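Local coordinates for neuraminidase (Influenza A virus, PDB 4GDJ), which belongs to the neuraminidase family and folds as a calcium-binding beta-propeller, with a predicted sialidase role left uncertain by its diverged putative active site, at residues A[293-298]-A[306-311]; A[135-140]-A[182-187]. One frame throughout, in Å; residues are numbered along the deposited sequence.

How the interactions relate
Both interactions lie on the periphery of the beta-propeller, on opposite sides of the chain's centre. Their centres are 39 Å apart and their nearest atoms about 29 Å, so they do not touch. They also differ in kind. Interaction 2 comes first along the chain and links two consecutive antiparallel sheets through their last strands, 132-138 and 183-189. Interaction 1 follows and stays within one sheet, pairing strands 289-296 and 308-313 across the loop of a beta hairpin. Together they illustrate the two levels of propeller construction: backbone pairing that builds a blade, and contacts made by side chains, one of them to a backbone N-H, that join one blade to the next.

Interaction 1: residues A[293-298]-A[306-311]; sequences LEQIPD and VSLSYE
Strand residues Leu293 to Ile296 and Leu308 to Glu311 run antiparallel, their short axes 171° apart and 4.6 Å at closest approach, as the paired arms of a beta hairpin. Leu293 and Tyr310 form a hydrogen-bonded pair: Tyr310 N gives a 2.7 Å bond to Leu293 O, and Leu293 N returns a longer one, 3.1 Å, to Tyr310 O. Further along, Gln295 N meets Leu308 O at 2.8 Å in an almost straight bond (176° at the hydrogen). Ser307 N then bonds to Gln295 O at 3.0 Å, which carries the pairing into the loop.

Leu293 and Tyr310 also meet by side chain on one face of the sheet, where CD1 of the leucine lies 4.0 Å from CD2 of the ring, with Leu308 CD1 at the ring's edge. On the face that carries Glu294, its side chain is crossed at about a right angle by that of Val306, from the loop. Val306 CG2, anti to its own carbonyl carbon, reaches the aliphatic CB of Glu294 at 4.0 Å. Beyond the strand end, the Pro297 ring rests its CG 3.5 Å from Ser307 CB.

The hydroxyl of Tyr310 leads away from the hairpin to a hydrogen bond with Trp21 N. Strand 289-296 is the middle one of its sheet, bonded through Glu294 and Ile296 to strand 277-281, and strand 308-313 lies at the edge.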
ATOM      1  N   LEU A 293       6.830  15.204  -3.589  1.00 17.84           N
ATOM      2  CA  LEU A 293       6.824  14.937  -2.155  1.00 20.82           C
ATOM      3  C   LEU A 293       6.849  16.250  -1.390  1.00 29.95           C
ATOM      4  O   LEU A 293       7.695  17.119  -1.661  1.00 27.95           O
ATOM      5  CB  LEU A 293       8.060  14.158  -1.757  1.00 25.44           C
ATOM      6  CG  LEU A 293       8.337  12.875  -2.517  1.00 30.25           C
ATOM      7  CD1 LEU A 293       9.644  12.285  -2.058  1.00 25.82           C
ATOM      8  CD2 LEU A 293       7.227  11.889  -2.264  1.00 33.70           C
ATOM      9  N   GLU A 294       5.946  16.393  -0.428  1.00 21.51           N
ATOM     10  CA  GLU A 294       5.859  17.602   0.383  1.00 21.68           C
ATOM     11  C   GLU A 294       5.888  17.267   1.844  1.00 30.03           C
ATOM     12  O   GLU A 294       5.124  16.404   2.299  1.00 24.09           O
ATOM     13  CB  GLU A 294       4.576  18.387   0.064  1.00 21.57           C
ATOM     14  CG  GLU A 294       4.549  18.956  -1.329  1.00 33.99           C
ATOM     15  CD  GLU A 294       3.302  19.752  -1.618  1.00 53.93           C
ATOM     16  OE1 GLU A 294       2.184  19.274  -1.325  1.00 59.79           O
ATOM     17  OE2 GLU A 294       3.446  20.870  -2.139  1.00 67.11           O
ATOM     18  N   GLN A 295       6.773  17.949   2.575  1.00 23.23           N
ATOM     19  CA  GLN A 295       6.899  17.788   4.018  1.00 15.08           C
ATOM     20  C   GLN A 295       6.023  18.808   4.762  1.00 25.11           C
ATOM     21  O   GLN A 295       5.981  20.001   4.393  1.00 24.75           O
ATOM     22  CB  GLN A 295       8.358  17.946   4.417  1.00 24.99           C
ATOM     23  CG  GLN A 295       8.638  17.643   5.873  1.00 25.85           C
ATOM     24  CD  GLN A 295      10.108  17.931   6.258  1.00 37.48           C
ATOM     25  OE1 GLN A 295      10.840  17.038   6.676  1.00 36.93           O
ATOM     26  NE2 GLN A 295      10.530  19.178   6.086  1.00 35.46           N
ATOM     27  N   ILE A 296       5.295  18.326   5.775  1.00 25.28           N
ATOM     28  CA  ILE A 296       4.387  19.134   6.570  1.00 31.66           C
ATOM     29  C   ILE A 296       4.763  18.969   8.044  1.00 29.61           C
ATOM     30  O   ILE A 296       4.379  17.992   8.670  1.00 26.48           O
ATOM     31  CB  ILE A 296       2.928  18.704   6.360  1.00 27.65           C
ATOM     32  CG1 ILE A 296       2.487  18.942   4.919  1.00 22.97           C
ATOM     33  CG2 ILE A 296       2.016  19.484   7.271  1.00 24.95           C
ATOM     34  CD1 ILE A 296       1.239  18.158   4.556  1.00 27.19           C
ATOM     35  N   PRO A 297       5.547  19.910   8.603  1.00 28.30           N
ATOM     36  CA  PRO A 297       6.050  19.694   9.971  1.00 23.51           C
ATOM     37  C   PRO A 297       4.968  19.474  11.031  1.00 21.40           C
ATOM     38  O   PRO A 297       5.187  18.691  11.959  1.00 28.92           O
ATOM     39  CB  PRO A 297       6.863  20.972  10.263  1.00 31.97           C
ATOM     40  CG  PRO A 297       7.342  21.419   8.912  1.00 31.21           C
ATOM     41  CD  PRO A 297       6.135  21.115   7.991  1.00 31.24           C
ATOM     42  N   ASP A 298       3.805  20.092  10.916  1.00 20.85           N
ATOM     43  CA  ASP A 298       2.854  19.924  12.003  1.00 24.67           C
ATOM     44  C   ASP A 298       1.981  18.674  11.823  1.00 34.53           C
ATOM     45  O   ASP A 298       1.025  18.485  12.564  1.00 29.66           O
ATOM     46  CB  ASP A 298       1.967  21.155  12.134  1.00 27.46           C
ATOM     47  CG  ASP A 298       2.760  22.394  12.591  1.00 38.45           C
ATOM     48  OD1 ASP A 298       3.947  22.236  12.936  1.00 46.44           O
ATOM     49  OD2 ASP A 298       2.186  23.501  12.605  1.00 48.30           O
ATOM     50  N   VAL A 306       3.632  23.662   4.106  1.00 24.69           N
ATOM     51  CA  VAL A 306       4.726  22.890   3.567  1.00 23.38           C
ATOM     52  C   VAL A 306       6.063  23.570   3.835  1.00 28.05           C
ATOM     53  O   VAL A 306       6.220  24.747   3.591  1.00 35.92           O
ATOM     54  CB  VAL A 306       4.458  22.639   2.053  1.00 29.75           C
ATOM     55  CG1 VAL A 306       5.652  22.064   1.329  1.00 26.96           C
ATOM     56  CG2 VAL A 306       3.248  21.695   1.906  1.00 31.95           C
ATOM     57  N   SER A 307       7.026  22.805   4.324  1.00 33.82           N
ATOM     58  CA  SER A 307       8.347  23.326   4.631  1.00 33.67           C
ATOM     59  C   SER A 307       9.387  22.960   3.589  1.00 36.85           C
ATOM     60  O   SER A 307      10.424  23.590   3.475  1.00 38.46           O
ATOM     61  CB  SER A 307       8.798  22.746   5.959  1.00 31.96           C
ATOM     62  OG  SER A 307       8.823  21.327   5.897  1.00 29.85           O
ATOM     63  N   LEU A 308       9.126  21.920   2.825  1.00 31.56           N
ATOM     64  CA  LEU A 308      10.125  21.372   1.929  1.00 27.65           C
ATOM     65  C   LEU A 308       9.355  20.546   0.885  1.00 33.71           C
ATOM     66  O   LEU A 308       8.387  19.863   1.240  1.00 27.90           O
ATOM     67  CB  LEU A 308      11.118  20.542   2.742  1.00 24.65           C
ATOM     68  CG  LEU A 308      11.957  19.484   2.019  1.00 38.52           C
ATOM     69  CD1 LEU A 308      12.960  20.063   1.025  1.00 42.41           C
ATOM     70  CD2 LEU A 308      12.663  18.660   3.052  1.00 40.03           C
ATOM     71  N   SER A 309       9.691  20.705  -0.394  1.00 25.55           N
ATOM     72  CA  SER A 309       9.089  19.884  -1.419  1.00 25.46           C
ATOM     73  C   SER A 309      10.093  19.361  -2.410  1.00 30.74           C
ATOM     74  O   SER A 309      11.099  20.011  -2.662  1.00 25.19           O
ATOM     75  CB  SER A 309       7.968  20.638  -2.117  1.00 24.08           C
ATOM     76  OG  SER A 309       8.425  21.755  -2.780  1.00 37.00           O
ATOM     77  N   TYR A 310       9.840  18.155  -2.932  1.00 23.54           N
ATOM     78  CA  TYR A 310      10.657  17.549  -3.988  1.00 20.83           C
ATOM     79  C   TYR A 310       9.815  17.395  -5.237  1.00 29.28           C
ATOM     80  O   TYR A 310       8.597  17.145  -5.155  1.00 27.58           O
ATOM     81  CB  TYR A 310      11.116  16.125  -3.685  1.00 25.95           C
ATOM     82  CG  TYR A 310      12.092  15.856  -2.580  1.00 24.07           C
ATOM     83  CD1 TYR A 310      12.360  16.781  -1.573  1.00 29.51           C
ATOM     84  CD2 TYR A 310      12.766  14.662  -2.552  1.00 21.04           C
ATOM     85  CE1 TYR A 310      13.249  16.480  -0.552  1.00 30.90           C
ATOM     86  CE2 TYR A 310      13.659  14.361  -1.549  1.00 34.52           C
ATOM     87  CZ  TYR A 310      13.906  15.268  -0.552  1.00 30.93           C
ATOM     88  OH  TYR A 310      14.822  14.934   0.438  1.00 28.09           O
ATOM     89  N   GLU A 311      10.463  17.525  -6.387  1.00 23.27           N
ATOM     90  CA  GLU A 311       9.860  17.174  -7.661  1.00 27.80           C
ATOM     91  C   GLU A 311      10.743  16.156  -8.340  1.00 31.91           C
ATOM     92  O   GLU A 311      11.927  16.398  -8.525  1.00 25.60           O
ATOM     93  CB  GLU A 311       9.648  18.370  -8.566  1.00 30.49           C
ATOM     94  CG  GLU A 311       8.887  18.014  -9.860  1.00 37.13           C
ATOM     95  CD  GLU A 311       8.478  19.250 -10.653  1.00 57.48           C
ATOM     96  OE1 GLU A 311       7.994  20.222 -10.034  1.00 60.50           O
ATOM     97  OE2 GLU A 311       8.660  19.258 -11.888  1.00 63.46           O
TER

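Interaction 2: residues A[135-140]-A[182-187]; sequences DTFSAS and GTVQRW. With NAG (2-acetamido-2-deoxy-beta-D-glucopyranose), chain I.
Asp135 and Val184 join neighbouring blades of the beta-propeller: strand 132-138 is the last strand of one four-stranded sheet, and strand 183-189 the last of the next. The short axes stand 7.0 Å apart at 60°, and no strand pairing joins them; the side chains of Asp135 and Phe137 meet the backbone and side chain of the other strand. At the centre Val184 N donates to Asp135 OD2, a 2.9 Å bond of 169° that uses the carboxylate lone pair pointing away from OD1. A water 2.7 Å from Asp135 OD2 also lies near Val184 O and can bridge the two.

Apolar packing lies beside this polar link. Val184 CG2 sits 4.0 Å from Phe137 CD1, and the two side chains cross at about a right angle. Asp135 CB meanwhile lies 3.4 Å from Gly182 O.

In the second shell, Thr136 N donates to Asp135 OD1 at 2.9 Å, tying down the other carboxylate oxygen and limiting rotation of the group. Phe137 stacks with Tyr177, which Val184 also touches, so strand 173-180 backs the hydrophobic side. Gly182 O accepts a hydrogen bond from Thr134 OG1, a further link between the blades. Past Val184, Gln185 and Arg186 both face Glu178 in a classic beta bulge, and Arg186 is salt-bridged to that glutamate.

The side chain of Gln185 bends back at chi2, and its NE2 donates to Thr183 O at 3.1 Å from above the carbonyl plane, 63° out of it. The same amide borders the protein's own glycan, with Gln185 OE1 3.7 Å from the acetamido methyl C8 of NAG.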
ATOM      1  N   ASP A 135      -3.966 -21.471   5.599  1.00 24.47           N
ATOM      2  CA  ASP A 135      -5.335 -21.074   5.934  1.00 20.57           C
ATOM      3  C   ASP A 135      -6.041 -20.532   4.732  1.00 20.60           C
ATOM      4  O   ASP A 135      -5.394 -20.164   3.754  1.00 21.65           O
ATOM      5  CB  ASP A 135      -5.296 -19.982   7.010  1.00 27.10           C
ATOM      6  CG  ASP A 135      -6.468 -20.079   7.996  1.00 39.75           C
ATOM      7  OD1 ASP A 135      -7.449 -20.784   7.680  1.00 30.59           O
ATOM      8  OD2 ASP A 135      -6.414 -19.442   9.089  1.00 33.46           O
ATOM      9  N   THR A 136      -7.368 -20.435   4.823  1.00 18.88           N
ATOM     10  CA  THR A 136      -8.174 -19.838   3.795  1.00 20.99           C
ATOM     11  C   THR A 136      -9.355 -19.182   4.483  1.00 20.83           C
ATOM     12  O   THR A 136      -9.684 -19.520   5.604  1.00 27.82           O
ATOM     13  CB  THR A 136      -8.777 -20.925   2.850  1.00 24.99           C
ATOM     14  OG1 THR A 136      -9.446 -21.890   3.668  1.00 28.56           O
ATOM     15  CG2 THR A 136      -7.698 -21.635   2.046  1.00 24.63           C
ATOM     16  N   PHE A 137     -10.010 -18.266   3.785  1.00 24.80           N
ATOM     17  CA  PHE A 137     -11.310 -17.784   4.188  1.00 22.29           C
ATOM     18  C   PHE A 137     -11.994 -17.224   2.966  1.00 23.07           C
ATOM     19  O   PHE A 137     -11.359 -16.867   1.976  1.00 22.03           O
ATOM     20  CB  PHE A 137     -11.224 -16.780   5.369  1.00 23.47           C
ATOM     21  CG  PHE A 137     -10.326 -15.583   5.133  1.00 22.42           C
ATOM     22  CD1 PHE A 137      -8.991 -15.623   5.460  1.00 24.49           C
ATOM     23  CD2 PHE A 137     -10.854 -14.391   4.656  1.00 27.55           C
ATOM     24  CE1 PHE A 137      -8.165 -14.489   5.293  1.00 23.37           C
ATOM     25  CE2 PHE A 137     -10.043 -13.265   4.469  1.00 25.40           C
ATOM     26  CZ  PHE A 137      -8.694 -13.323   4.789  1.00 24.25           C
ATOM     27  N   SER A 138     -13.316 -17.219   3.009  1.00 26.41           N
ATOM     28  CA  SER A 138     -14.109 -16.832   1.872  1.00 20.13           C
ATOM     29  C   SER A 138     -14.788 -15.503   2.134  1.00 17.63           C
ATOM     30  O   SER A 138     -14.764 -15.002   3.268  1.00 29.03           O
ATOM     31  CB  SER A 138     -15.161 -17.937   1.565  1.00 26.75           C
ATOM     32  OG  SER A 138     -14.499 -19.134   1.163  1.00 34.90           O
ATOM     33  N   ALA A 139     -15.325 -14.909   1.066  1.00 27.94           N
ATOM     34  CA  ALA A 139     -16.028 -13.620   1.140  1.00 33.37           C
ATOM     35  C   ALA A 139     -17.196 -13.672   2.125  1.00 42.79           C
ATOM     36  O   ALA A 139     -17.869 -14.675   2.215  1.00 43.25           O
ATOM     37  CB  ALA A 139     -16.532 -13.249  -0.247  1.00 26.26           C
ATOM     38  N   SER A 140     -17.453 -12.586   2.838  1.00 38.83           N
ATOM     39  CA  SER A 140     -18.615 -12.495   3.726  1.00 44.65           C
ATOM     40  C   SER A 140     -19.680 -11.546   3.193  1.00 46.75           C
ATOM     41  O   SER A 140     -20.836 -11.624   3.608  1.00 41.94           O
ATOM     42  CB  SER A 140     -18.206 -11.980   5.118  1.00 51.69           C
ATOM     43  OG  SER A 140     -17.612 -12.996   5.905  1.00 67.32           O
ATOM     44  N   GLY A 182       0.919 -17.766   9.512  1.00 27.24           N
ATOM     45  CA  GLY A 182       0.003 -17.976   8.387  1.00 26.99           C
ATOM     46  C   GLY A 182      -1.388 -18.431   8.773  1.00 23.68           C
ATOM     47  O   GLY A 182      -2.205 -18.789   7.909  1.00 25.49           O
ATOM     48  N   THR A 183      -1.691 -18.411  10.063  1.00 20.84           N
ATOM     49  CA  THR A 183      -3.025 -18.789  10.522  1.00 21.43           C
ATOM     50  C   THR A 183      -3.806 -17.621  11.080  1.00 20.35           C
ATOM     51  O   THR A 183      -3.277 -16.882  11.909  1.00 26.18           O
ATOM     52  CB  THR A 183      -2.897 -19.891  11.594  1.00 30.94           C
ATOM     53  OG1 THR A 183      -2.301 -21.038  10.988  1.00 36.41           O
ATOM     54  CG2 THR A 183      -4.227 -20.281  12.130  1.00 41.74           C
ATOM     55  N   VAL A 184      -5.067 -17.462  10.664  1.00 18.71           N
ATOM     56  CA  VAL A 184      -5.875 -16.339  11.146  1.00 24.49           C
ATOM     57  C   VAL A 184      -6.146 -16.480  12.650  1.00 33.03           C
ATOM     58  O   VAL A 184      -6.666 -17.474  13.095  1.00 24.65           O
ATOM     59  CB  VAL A 184      -7.190 -16.187  10.387  1.00 25.58           C
ATOM     60  CG1 VAL A 184      -8.037 -15.125  11.004  1.00 26.27           C
ATOM     61  CG2 VAL A 184      -6.951 -15.880   8.894  1.00 25.36           C
ATOM     62  N   GLN A 185      -5.765 -15.486  13.438  1.00 22.32           N
ATOM     63  CA  GLN A 185      -6.005 -15.525  14.882  1.00 25.53           C
ATOM     64  C   GLN A 185      -7.302 -14.816  15.189  1.00 28.63           C
ATOM     65  O   GLN A 185      -8.056 -15.241  16.034  1.00 29.53           O
ATOM     66  CB  GLN A 185      -4.861 -14.844  15.647  1.00 21.92           C
ATOM     67  CG  GLN A 185      -3.491 -15.495  15.398  1.00 26.93           C
ATOM     68  CD  GLN A 185      -3.477 -16.951  15.828  1.00 36.82           C
ATOM     69  OE1 GLN A 185      -3.598 -17.245  17.007  1.00 39.25           O
ATOM     70  NE2 GLN A 185      -3.338 -17.870  14.865  1.00 32.56           N
ATOM     71  N   ARG A 186      -7.534 -13.700  14.516  1.00 28.59           N
ATOM     72  CA  ARG A 186      -8.747 -12.955  14.702  1.00 26.20           C
ATOM     73  C   ARG A 186      -8.748 -11.858  13.698  1.00 24.26           C
ATOM     74  O   ARG A 186      -7.753 -11.633  13.021  1.00 23.98           O
ATOM     75  CB  ARG A 186      -8.786 -12.333  16.088  1.00 36.15           C
ATOM     76  CG  ARG A 186      -7.639 -11.434  16.345  1.00 27.88           C
ATOM     77  CD  ARG A 186      -7.712 -10.796  17.727  1.00 35.85           C
ATOM     78  NE  ARG A 186      -6.464 -10.083  17.991  1.00 44.57           N
ATOM     79  CZ  ARG A 186      -6.171  -9.439  19.117  1.00 50.92           C
ATOM     80  NH1 ARG A 186      -7.051  -9.405  20.110  1.00 56.39           N
ATOM     81  NH2 ARG A 186      -4.992  -8.822  19.238  1.00 34.74           N
ATOM     82  N   TRP A 187      -9.878 -11.172  13.610  1.00 24.38           N
ATOM     83  CA  TRP A 187     -10.017 -10.025  12.738  1.00 28.71           C
ATOM     84  C   TRP A 187     -10.926  -8.994  13.393  1.00 37.03           C
ATOM     85  O   TRP A 187     -11.638  -9.281  14.361  1.00 28.70           O
ATOM     86  CB  TRP A 187     -10.589 -10.438  11.374  1.00 21.96           C
ATOM     87  CG  TRP A 187     -11.801 -11.338  11.427  1.00 31.34           C
ATOM     88  CD1 TRP A 187     -11.815 -12.723  11.363  1.00 31.40           C
ATOM     89  CD2 TRP A 187     -13.172 -10.931  11.505  1.00 31.65           C
ATOM     90  NE1 TRP A 187     -13.110 -13.179  11.413  1.00 35.79           N
ATOM     91  CE2 TRP A 187     -13.961 -12.108  11.495  1.00 37.09           C
ATOM     92  CE3 TRP A 187     -13.813  -9.691  11.594  1.00 31.06           C
ATOM     93  CZ2 TRP A 187     -15.343 -12.075  11.580  1.00 39.84           C
ATOM     94  CZ3 TRP A 187     -15.184  -9.659  11.683  1.00 43.35           C
ATOM     95  CH2 TRP A 187     -15.941 -10.849  11.678  1.00 41.77           C
TER
HETATM   96  C1  NAG I 505       3.848 -20.187  15.591  1.00 78.37           C
HETATM   97  C2  NAG I 505       3.016 -20.734  16.759  1.00 86.12           C
HETATM   98  C3  NAG I 505       3.848 -20.841  18.039  1.00 93.32           C
HETATM   99  C4  NAG I 505       5.198 -21.495  17.759  1.00 96.26           C
HETATM  100  C5  NAG I 505       5.827 -20.762  16.571  1.00 96.35           C
HETATM  101  C6  NAG I 505       7.287 -21.115  16.292  1.00 95.58           C
HETATM  102  C7  NAG I 505       0.621 -20.217  16.546  1.00 76.28           C
HETATM  103  C8  NAG I 505      -0.475 -19.248  16.892  1.00 68.83           C
HETATM  104  N2  NAG I 505       1.848 -19.893  16.980  1.00 80.75           N
HETATM  105  O3  NAG I 505       3.155 -21.569  19.030  1.00 93.31           O
HETATM  106  O4  NAG I 505       6.012 -21.414  18.910  1.00 97.52           O
HETATM  107  O5  NAG I 505       5.021 -20.957  15.423  1.00 84.71           O
HETATM  108  O6  NAG I 505       7.986 -19.913  16.018  1.00 86.40           O
HETATM  109  O7  NAG I 505       0.368 -21.239  15.894  1.00 68.46           O
HETATM  110  O   HOH W   1      -7.972 -19.779  11.324  1.00 48.34           O